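Local coordinates for protein saframycin Mx1 synthetase B (Legionella pneumophila subsp. pneumophila, PDB 3KXW) that belongs to the AMP-binding enzyme family of the ANL clan, joining a large N-terminal domain to a smaller C-terminal domain, at residues Asp66-Leu71 / Ile118-Ala123; Lys102-Ala107 / Lys139-Pro144. All blocks are in the same frame, centred on the assembly; numbering follows the deposited sequence.

Contact 1 (Asp66-Leu71 / Ile118-Ala123); sequences DRVLLL and IVLMIA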
loop_
_atom_site.group_PDB
_atom_site.type_symbol
_atom_site.label_atom_id
_atom_site.label_comp_id
_atom_site.label_asym_id
_atom_site.label_seq_id
_atom_site.Cartn_x
_atom_site.Cartn_y
_atom_site.Cartn_z
ATOM N N ASP A 66 3.178 -24.853 6.091
ATOM C CA ASP A 66 4.478 -24.457 5.533
ATOM C C ASP A 66 4.329 -23.108 4.811
ATOM O O ASP A 66 3.273 -22.829 4.204
ATOM C CB ASP A 66 4.985 -25.485 4.487
ATOM C CG ASP A 66 5.504 -26.792 5.103
ATOM O OD1 ASP A 66 5.689 -26.854 6.335
ATOM O OD2 ASP A 66 5.726 -27.757 4.325
ATOM N N ARG A 67 5.380 -22.294 4.848
ATOM C CA ARG A 67 5.380 -21.038 4.122
ATOM C C ARG A 67 5.950 -21.259 2.723
ATOM O O ARG A 67 6.946 -21.960 2.553
ATOM C CB ARG A 67 6.184 -19.946 4.840
ATOM C CG ARG A 67 5.443 -19.270 5.997
ATOM C CD ARG A 67 5.280 -20.234 7.185
ATOM N NE ARG A 67 6.555 -20.568 7.816
ATOM C CZ ARG A 67 6.779 -21.689 8.501
ATOM N NH1 ARG A 67 5.807 -22.597 8.623
ATOM N NH2 ARG A 67 7.972 -21.904 9.057
ATOM N N VAL A 68 5.313 -20.633 1.740
ATOM C CA VAL A 68 5.797 -20.642 0.369
ATOM C C VAL A 68 6.029 -19.204 -0.040
ATOM O O VAL A 68 5.111 -18.380 -0.002
ATOM C CB VAL A 68 4.795 -21.322 -0.587
ATOM C CG1 VAL A 68 5.283 -21.252 -2.051
ATOM C CG2 VAL A 68 4.527 -22.771 -0.148
ATOM N N LEU A 69 7.277 -18.891 -0.377
ATOM C CA LEU A 69 7.661 -17.548 -0.787
ATOM C C LEU A 69 7.208 -17.280 -2.223
ATOM O O LEU A 69 7.392 -18.121 -3.094
ATOM C CB LEU A 69 9.189 -17.417 -0.696
ATOM C CG LEU A 69 9.735 -16.000 -0.735
ATOM C CD1 LEU A 69 9.235 -15.238 0.499
ATOM C CD2 LEU A 69 11.285 -15.998 -0.826
ATOM N N LEU A 70 6.644 -16.109 -2.483
ATOM C CA LEU A 70 6.167 -15.811 -3.828
ATOM C C LEU A 70 6.905 -14.609 -4.355
ATOM O O LEU A 70 6.648 -13.493 -3.932
ATOM C CB LEU A 70 4.674 -15.517 -3.825
ATOM C CG LEU A 70 3.811 -16.625 -3.239
ATOM C CD1 LEU A 70 2.327 -16.229 -3.281
ATOM C CD2 LEU A 70 4.013 -17.926 -4.011
ATOM N N LEU A 71 7.849 -14.854 -5.260
ATOM C CA LEU A 71 8.680 -13.774 -5.778
ATOM C C LEU A 71 8.171 -13.434 -7.162
ATOM O O LEU A 71 8.476 -14.148 -8.134
ATOM C CB LEU A 71 10.147 -14.214 -5.784
ATOM C CG LEU A 71 11.276 -13.217 -5.979
ATOM C CD1 LEU A 71 12.625 -13.911 -5.762
ATOM C CD2 LEU A 71 11.211 -12.604 -7.379
ATOM N N ILE A 118 9.604 -23.584 -0.105
ATOM C CA ILE A 118 9.675 -23.462 -1.562
ATOM C C ILE A 118 9.500 -21.994 -1.921
ATOM O O ILE A 118 8.833 -21.267 -1.201
ATOM C CB ILE A 118 8.560 -24.256 -2.256
ATOM C CG1 ILE A 118 8.765 -25.749 -2.065
ATOM C CG2 ILE A 118 8.490 -23.946 -3.744
ATOM C CD1 ILE A 118 9.998 -26.264 -2.762
ATOM N N VAL A 119 10.143 -21.547 -2.995
ATOM C CA VAL A 119 9.840 -20.239 -3.573
ATOM C C VAL A 119 9.367 -20.422 -5.021
ATOM O O VAL A 119 9.947 -21.197 -5.780
ATOM C CB VAL A 119 11.028 -19.222 -3.459
ATOM C CG1 VAL A 119 12.306 -19.778 -4.066
ATOM C CG2 VAL A 119 10.669 -17.884 -4.108
ATOM N N LEU A 120 8.273 -19.750 -5.363
ATOM C CA LEU A 120 7.774 -19.701 -6.731
ATOM C C LEU A 120 8.145 -18.381 -7.384
ATOM O O LEU A 120 8.102 -17.326 -6.758
ATOM C CB LEU A 120 6.250 -19.886 -6.771
ATOM C CG LEU A 120 5.788 -21.163 -6.060
ATOM C CD1 LEU A 120 4.279 -21.289 -6.105
ATOM C CD2 LEU A 120 6.426 -22.440 -6.655
HETATM N N MSE A 121 8.526 -18.432 -8.646
HETATM C CA MSE A 121 8.804 -17.200 -9.383
HETATM C C MSE A 121 8.707 -17.532 -10.857
HETATM O O MSE A 121 8.640 -18.696 -11.196
HETATM C CB MSE A 121 10.212 -16.697 -9.040
HETATM C CG MSE A 121 11.336 -17.624 -9.519
HETATM SE SE MSE A 121 13.095 -16.979 -8.907
HETATM C CE MSE A 121 12.974 -17.410 -6.986
ATOM N N ILE A 122 8.738 -16.536 -11.744
ATOM C CA ILE A 122 8.707 -16.870 -13.174
ATOM C C ILE A 122 10.074 -17.347 -13.692
ATOM O O ILE A 122 11.104 -17.046 -13.100
ATOM C CB ILE A 122 8.179 -15.728 -14.060
ATOM C CG1 ILE A 122 9.173 -14.565 -14.099
ATOM C CG2 ILE A 122 6.779 -15.302 -13.620
ATOM C CD1 ILE A 122 8.813 -13.504 -15.113
ATOM N N ALA A 123 10.067 -18.097 -14.797
ATOM C CA ALA A 123 11.293 -18.685 -15.340
ATOM C C ALA A 123 12.414 -17.668 -15.547
ATOM O O ALA A 123 13.564 -17.927 -15.197
ATOM C CB ALA A 123 11.003 -19.452 -16.640
HETATM O O HOH W 1 8.768 -13.824 -10.770
#

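Contact 2 (Lys102-Ala107 / Lys139-Pro144); sequences KLLDKA and KFLKIP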
loop_
_atom_site.group_PDB
_atom_site.type_symbol
_atom_site.label_atom_id
_atom_site.label_comp_id
_atom_site.label_asym_id
_atom_site.label_seq_id
_atom_site.Cartn_x
_atom_site.Cartn_y
_atom_site.Cartn_z
ATOM N N LYS A 102 18.620 -2.850 -1.362
ATOM C CA LYS A 102 17.722 -2.817 -0.210
ATOM C C LYS A 102 16.573 -3.814 -0.376
ATOM O O LYS A 102 16.179 -4.477 0.586
ATOM C CB LYS A 102 17.192 -1.395 0.046
ATOM C CG LYS A 102 16.476 -1.219 1.391
ATOM C CD LYS A 102 17.392 -1.591 2.556
ATOM C CE LYS A 102 16.591 -2.063 3.772
ATOM N NZ LYS A 102 16.003 -3.440 3.561
ATOM N N LEU A 103 16.028 -3.926 -1.584
ATOM C CA LEU A 103 14.978 -4.928 -1.820
ATOM C C LEU A 103 15.489 -6.347 -1.558
ATOM O O LEU A 103 14.716 -7.242 -1.202
ATOM C CB LEU A 103 14.426 -4.846 -3.249
ATOM C CG LEU A 103 13.550 -3.641 -3.591
ATOM C CD1 LEU A 103 13.521 -3.458 -5.110
ATOM C CD2 LEU A 103 12.136 -3.753 -3.032
ATOM N N LEU A 104 16.786 -6.553 -1.765
ATOM C CA LEU A 104 17.382 -7.879 -1.577
ATOM C C LEU A 104 17.647 -8.165 -0.104
ATOM O O LEU A 104 17.426 -9.279 0.385
ATOM C CB LEU A 104 18.668 -8.012 -2.388
ATOM C CG LEU A 104 19.457 -9.309 -2.146
ATOM C CD1 LEU A 104 18.644 -10.530 -2.532
ATOM C CD2 LEU A 104 20.758 -9.247 -2.944
ATOM N N ASP A 105 18.104 -7.141 0.603
ATOM C CA ASP A 105 18.231 -7.206 2.047
ATOM C C ASP A 105 16.873 -7.527 2.694
ATOM O O ASP A 105 16.783 -8.360 3.593
ATOM C CB ASP A 105 18.755 -5.863 2.567
ATOM C CG ASP A 105 18.723 -5.778 4.066
ATOM O OD1 ASP A 105 19.590 -6.407 4.701
ATOM O OD2 ASP A 105 17.824 -5.088 4.608
ATOM N N LYS A 106 15.821 -6.847 2.246
ATOM C CA LYS A 106 14.486 -7.088 2.783
ATOM C C LYS A 106 14.060 -8.536 2.523
ATOM O O LYS A 106 13.540 -9.215 3.409
ATOM C CB LYS A 106 13.472 -6.090 2.194
ATOM C CG LYS A 106 12.011 -6.451 2.465
ATOM C CD LYS A 106 11.120 -5.234 2.614
ATOM C CE LYS A 106 10.823 -4.568 1.289
ATOM N NZ LYS A 106 9.681 -3.628 1.474
ATOM N N ALA A 107 14.292 -9.012 1.304
ATOM C CA ALA A 107 13.968 -10.399 0.970
ATOM C C ALA A 107 14.711 -11.378 1.878
ATOM O O ALA A 107 14.129 -12.330 2.375
ATOM C CB ALA A 107 14.264 -10.691 -0.518
ATOM N N LYS A 139 18.068 -22.648 -6.451
ATOM C CA LYS A 139 17.753 -22.142 -5.116
ATOM C C LYS A 139 17.867 -20.621 -5.059
ATOM O O LYS A 139 18.747 -20.034 -5.684
ATOM C CB LYS A 139 18.669 -22.784 -4.073
ATOM C CG LYS A 139 18.423 -24.270 -3.915
ATOM C CD LYS A 139 19.348 -24.896 -2.901
ATOM C CE LYS A 139 19.134 -26.404 -2.860
ATOM N NZ LYS A 139 19.190 -26.888 -1.451
ATOM N N PHE A 140 16.946 -19.986 -4.335
ATOM C CA PHE A 140 17.037 -18.559 -4.068
ATOM C C PHE A 140 17.261 -18.365 -2.572
ATOM O O PHE A 140 16.450 -18.807 -1.763
ATOM C CB PHE A 140 15.753 -17.836 -4.516
ATOM C CG PHE A 140 15.660 -16.409 -4.029
ATOM C CD1 PHE A 140 16.518 -15.441 -4.531
ATOM C CD2 PHE A 140 14.719 -16.044 -3.074
ATOM C CE1 PHE A 140 16.443 -14.130 -4.095
ATOM C CE2 PHE A 140 14.639 -14.724 -2.616
ATOM C CZ PHE A 140 15.499 -13.768 -3.129
ATOM N N LEU A 141 18.374 -17.734 -2.204
ATOM C CA LEU A 141 18.741 -17.630 -0.795
ATOM C C LEU A 141 18.489 -18.943 -0.061
ATOM O O LEU A 141 17.834 -18.978 0.992
ATOM C CB LEU A 141 17.989 -16.470 -0.131
ATOM C CG LEU A 141 18.044 -15.089 -0.791
ATOM C CD1 LEU A 141 17.195 -14.113 0.023
ATOM C CD2 LEU A 141 19.496 -14.551 -0.915
ATOM N N LYS A 142 19.008 -20.026 -0.642
ATOM C CA LYS A 142 18.954 -21.384 -0.088
ATOM C C LYS A 142 17.592 -22.053 -0.099
ATOM O O LYS A 142 17.451 -23.147 0.429
ATOM C CB LYS A 142 19.518 -21.453 1.335
ATOM C CG LYS A 142 20.844 -20.758 1.514
ATOM C CD LYS A 142 21.343 -20.939 2.936
ATOM C CE LYS A 142 22.495 -19.993 3.231
ATOM N NZ LYS A 142 23.020 -20.195 4.618
ATOM N N ILE A 143 16.591 -21.404 -0.683
ATOM C CA ILE A 143 15.258 -22.002 -0.737
ATOM C C ILE A 143 15.044 -22.630 -2.103
ATOM O O ILE A 143 15.246 -21.967 -3.114
ATOM C CB ILE A 143 14.133 -20.952 -0.542
ATOM C CG1 ILE A 143 14.422 -20.034 0.645
ATOM C CG2 ILE A 143 12.790 -21.665 -0.379
ATOM C CD1 ILE A 143 14.662 -20.799 1.942
ATOM N N PRO A 144 14.628 -23.900 -2.145
ATOM C CA PRO A 144 14.378 -24.513 -3.453
ATOM C C PRO A 144 13.360 -23.700 -4.251
ATOM O O PRO A 144 12.313 -23.307 -3.720
ATOM C CB PRO A 144 13.794 -25.886 -3.098
ATOM C CG PRO A 144 14.378 -26.207 -1.762
ATOM C CD PRO A 144 14.504 -24.872 -1.042
#

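Contact 1 (Asp66-Leu71 / Ile118-Ala123)
CG2 of Val119 stands anti to its own backbone N and reaches Leu69, packing 3.7 Å from Leu69 CB, while CB of Leu71 borders the same methyl. At Met121, a selenomethionine, CG sits between backbone N and carbonyl carbon (chi1 66°) and the chain, extended at chi2, bends at chi3 (72°), which brings CE alongside Leu71 to within 3.7 Å of Leu71 CD1. On the reverse face Leu70 and Leu120 lie side by side and point the same way, their branches meeting at 4.0 Å between Leu70 CD2 and Leu120 CD1. Val68 reaches Leu120 at a slant with CG1.

The strands run parallel, their axes in these segments 25° apart. Leu69 bonds to both neighbours of Val119: its N donates to Ile118 O (3.0 Å), and its O receives Leu120 N (2.9 Å). Leu71 N then donates to Leu120 O (2.9 Å). One step further the direct ladder stops: a water bridges the two chains where 118-121 ends, donating to Leu71 O at 2.7 Å and accepting from Ile122 N, and Ile122 takes the N-cap position of the next helix.

Helix 76-87 covers the face of Val68 and Leu70, with Cys85 touching both; Phe140 packs on the other face against Leu69, Leu71, Val119 and Met121. Strand 67-71 lies between strands 91-95 and 118-121, the 2-1-3 order of three parallel strands joined by beta-alpha-beta crossovers, as in a Rossmann-like alpha/beta sheet.

Contact 2 (Lys102-Ala107 / Lys139-Pro144)
Ala107 and Phe140 meet at the edge of the aromatic ring: CB of Ala107 lies near the ring plane, 4.2 Å from Phe140 CZ. Leu104, one turn earlier on helix 101-114, comes to the same end of the ring obliquely, its CD1 standing 4.5 Å from Phe140 CE1. One face of the ring is taken by the next residue in the chain, since CG of Leu141 rests 3.6 Å above its plane, over the centre. Ring and leucine therefore advance on the helix as a layered pair. With CG of Leu141 anti to its carbonyl carbon (chi1 -52°), the two branches divide the work: CD1 touches the backbone at Ala107 C (4.1 Å), and CD2 approaches Leu104 CD1 (4.4 Å).

The pair is presented by a tight beta hairpin whose type I' turn runs from Phe140 to Ile143, with Leu141 and Lys142 at its corners, both at positive phi. Two backbone bonds close it: Phe140 N to Ile143 O at 2.9 Å, and Ile143 N to Phe140 O at 2.8 Å. No hydrogen bond joins hairpin and helix; they meet through van der Waals packing. Gln108 and Val111 extend the helix surface under Leu141, and Pro98 packs on both Leu104 and Phe140. Asp105 points away from the hairpin; its OD2 pairs with Lys102 NZ (2.7 Å) through the anti lone pair and also with Arg109 of the same helix.

Following the chain from the N-terminal side, strand 67-71 comes first of these elements; the chain then passes through helix 76-87 and strand 91-95 and enters helix 101-114 with residues 102-107. It returns as strand 118-121 beside strand 67-71, where contact 1 closes a span of 46 intervening residues. After helix 123-129 the hairpin at 139-144 comes back to the earlier helix, and contact 2 closes a span of 31. The two spans cross, because each contains one segment of the other. They meet in the sheet, where Val119 N probably bonds to Pro144 O; Ile143 CG2 packs on the backbone of Ile118 and Val119. Together they tie the parallel strands, the hairpin at the sheet edge and helix 101-114.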